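Local coordinates for PUA domain-containing protein (Thermoplasma acidophilum DSM 1728, PDB 1Q7H) that is of unknown function but carries a PUA domain and probably binds RNA, perhaps in connection with translation initiation, at residues Arg70-Val75 / Met106-Ser112. Sequence-based numbering, arbitrary orientation.
Sequences RNIVTV and MIFVKSS
Residues 72-75 and 106-111 pair as parallel neighbours in the mixed sheet of the PUA domain, a compact beta fold common in RNA-binding proteins; strand 116-122 flanks 106-111 and strand 94-97 flanks 72-75, both antiparallel. Four backbone bonds join the pair: Phe108 N donates to Asn71 O, Val73 N to Phe108 O, Lys110 N to Val73 O at 2.8 Å, and Val75 N to Lys110 O.

Just ahead of strand 72-75, the Asn71 side chain adds one more bond. Its backbone is in a left-handed conformation (phi 63°, psi 34°), which asparagine tolerates better than most residues, and ND2 donates to Met106 O at 2.9 Å, almost in line with the carbonyl, although the N-H is bent and the acceptor tilted from the amide plane. An alanine here would keep the backbone bond to Phe108 but would probably leave Met106 O without this donor, losing a link between the turn before Ile72 and the start of strand 106-111.

On one face, beta-branched residues, well suited to extended chain, fill buried positions: Val73 CG2 meets Ile107 CD1 at 3.8 Å, and Val75 CG1 meets Val109 CG1 at 3.7 Å, these two valines crossing nearly at right angles. Val73 also packs on Ile94 and Met97.

The other face carries Ile72, Thr74, Phe108 and Lys110. Arg70 O lies in the plane of the Phe108 ring, at its edge, 3.4 Å from CD2; the broad ring also meets Tyr22 edge-to-face and packs on Pro58 and Phe116. Lys110 CG sits between backbone N and carbonyl carbon (chi1 57°), carrying the methylenes past Thr74 OG1 and bringing CD 3.5 Å from Ile72 CG2. Thr74 suits both neighbours: CG2 packs toward Ser112, while OG1 hydrogen-bonds at 2.9 Å a water that accepts from Lys110 NZ at 3.1 Å.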
loop_
_atom_site.group_PDB
_atom_site.type_symbol
_atom_site.label_atom_id
_atom_site.label_comp_id
_atom_site.label_asym_id
_atom_site.label_seq_id
_atom_site.Cartn_x
_atom_site.Cartn_y
_atom_site.Cartn_z
ATOM N N ARG A 70 8.563 -3.473 6.212
ATOM C CA ARG A 70 9.010 -2.137 6.584
ATOM C C ARG A 70 7.968 -1.108 6.197
ATOM O O ARG A 70 7.039 -1.407 5.447
ATOM C CB ARG A 70 10.357 -1.801 5.914
ATOM C CG ARG A 70 10.386 -1.993 4.394
ATOM C CD ARG A 70 11.814 -1.886 3.838
ATOM N NE ARG A 70 12.318 -0.513 3.839
ATOM C CZ ARG A 70 12.216 0.342 2.819
ATOM N NH1 ARG A 70 11.626 -0.020 1.686
ATOM N NH2 ARG A 70 12.703 1.570 2.935
ATOM N N ASN A 71 8.126 0.092 6.745
ATOM C CA ASN A 71 7.255 1.227 6.480
ATOM C C ASN A 71 5.825 1.015 6.912
ATOM O O ASN A 71 4.905 1.525 6.288
ATOM C CB ASN A 71 7.307 1.586 4.997
ATOM C CG ASN A 71 8.685 2.063 4.569
ATOM O OD1 ASN A 71 9.653 1.928 5.315
ATOM N ND2 ASN A 71 8.780 2.615 3.366
ATOM N N ILE A 72 5.646 0.272 7.994
ATOM C CA ILE A 72 4.317 0.000 8.510
ATOM C C ILE A 72 3.882 1.061 9.520
ATOM O O ILE A 72 4.676 1.529 10.332
ATOM C CB ILE A 72 4.268 -1.379 9.185
ATOM C CG1 ILE A 72 4.499 -2.476 8.151
ATOM C CG2 ILE A 72 2.927 -1.592 9.846
ATOM C CD1 ILE A 72 4.794 -3.827 8.789
ATOM N N VAL A 73 2.610 1.431 9.454
ATOM C CA VAL A 73 2.034 2.421 10.352
ATOM C C VAL A 73 0.739 1.852 10.895
ATOM O O VAL A 73 -0.138 1.450 10.133
ATOM C CB VAL A 73 1.719 3.734 9.608
ATOM C CG1 VAL A 73 1.123 4.743 10.560
ATOM C CG2 VAL A 73 2.988 4.281 8.971
ATOM N N THR A 74 0.626 1.802 12.216
ATOM C CA THR A 74 -0.565 1.271 12.859
ATOM C C THR A 74 -1.429 2.401 13.400
ATOM O O THR A 74 -0.941 3.274 14.117
ATOM C CB THR A 74 -0.181 0.329 13.998
ATOM O OG1 THR A 74 0.656 -0.698 13.471
ATOM C CG2 THR A 74 -1.430 -0.305 14.638
ATOM N N VAL A 75 -2.711 2.376 13.052
ATOM C CA VAL A 75 -3.639 3.408 13.493
ATOM C C VAL A 75 -4.671 2.851 14.469
ATOM O O VAL A 75 -4.880 1.637 14.534
ATOM C CB VAL A 75 -4.337 4.059 12.281
ATOM C CG1 VAL A 75 -3.273 4.602 11.310
ATOM C CG2 VAL A 75 -5.231 3.052 11.579
HETATM N N MSE A 106 6.736 5.523 0.927
HETATM C CA MSE A 106 5.418 4.930 0.767
HETATM C C MSE A 106 5.208 4.202 2.100
HETATM O O MSE A 106 6.132 3.560 2.605
HETATM C CB MSE A 106 5.425 3.915 -0.378
HETATM C CG MSE A 106 4.059 3.359 -0.720
HETATM SE SE MSE A 106 4.145 2.167 -2.265
HETATM C CE MSE A 106 4.389 3.480 -3.659
ATOM N N ILE A 107 4.018 4.319 2.684
ATOM C CA ILE A 107 3.741 3.636 3.939
ATOM C C ILE A 107 2.546 2.711 3.792
ATOM O O ILE A 107 1.679 2.908 2.937
ATOM C CB ILE A 107 3.474 4.624 5.101
ATOM C CG1 ILE A 107 2.234 5.471 4.808
ATOM C CG2 ILE A 107 4.702 5.490 5.319
ATOM C CD1 ILE A 107 1.691 6.198 6.011
ATOM N N PHE A 108 2.508 1.700 4.647
ATOM C CA PHE A 108 1.459 0.703 4.618
ATOM C C PHE A 108 0.737 0.763 5.947
ATOM O O PHE A 108 1.301 0.443 6.988
ATOM C CB PHE A 108 2.115 -0.648 4.349
ATOM C CG PHE A 108 3.048 -0.605 3.177
ATOM C CD1 PHE A 108 2.563 -0.293 1.913
ATOM C CD2 PHE A 108 4.417 -0.772 3.345
ATOM C CE1 PHE A 108 3.430 -0.139 0.825
ATOM C CE2 PHE A 108 5.294 -0.621 2.273
ATOM C CZ PHE A 108 4.803 -0.303 1.006
ATOM N N VAL A 109 -0.516 1.195 5.880
ATOM C CA VAL A 109 -1.359 1.398 7.041
ATOM C C VAL A 109 -2.129 0.175 7.482
ATOM O O VAL A 109 -2.830 -0.442 6.691
ATOM C CB VAL A 109 -2.380 2.525 6.762
ATOM C CG1 VAL A 109 -3.160 2.846 8.030
ATOM C CG2 VAL A 109 -1.658 3.752 6.218
ATOM N N LYS A 110 -2.018 -0.159 8.762
ATOM C CA LYS A 110 -2.733 -1.309 9.283
ATOM C C LYS A 110 -3.577 -0.972 10.501
ATOM O O LYS A 110 -3.300 -0.026 11.240
ATOM C CB LYS A 110 -1.763 -2.430 9.655
ATOM C CG LYS A 110 -0.714 -2.015 10.653
ATOM C CD LYS A 110 0.094 -3.210 11.144
ATOM C CE LYS A 110 -0.628 -3.955 12.241
ATOM N NZ LYS A 110 0.219 -5.010 12.860
ATOM N N SER A 111 -4.624 -1.762 10.681
ATOM C CA SER A 111 -5.518 -1.628 11.816
ATOM C C SER A 111 -4.791 -2.224 13.016
ATOM O O SER A 111 -3.911 -3.066 12.859
ATOM C CB SER A 111 -6.797 -2.437 11.556
ATOM O OG SER A 111 -7.427 -2.802 12.773
ATOM N N SER A 112 -5.175 -1.817 14.218
ATOM C CA SER A 112 -4.568 -2.377 15.420
ATOM C C SER A 112 -4.927 -3.872 15.502
ATOM O O SER A 112 -4.323 -4.627 16.275
ATOM C CB SER A 112 -5.077 -1.644 16.662
ATOM O OG SER A 112 -6.467 -1.863 16.833
HETATM O O HOH W 1 1.167 -3.089 15.068
HETATM O O HOH W 2 -7.331 0.104 14.261
#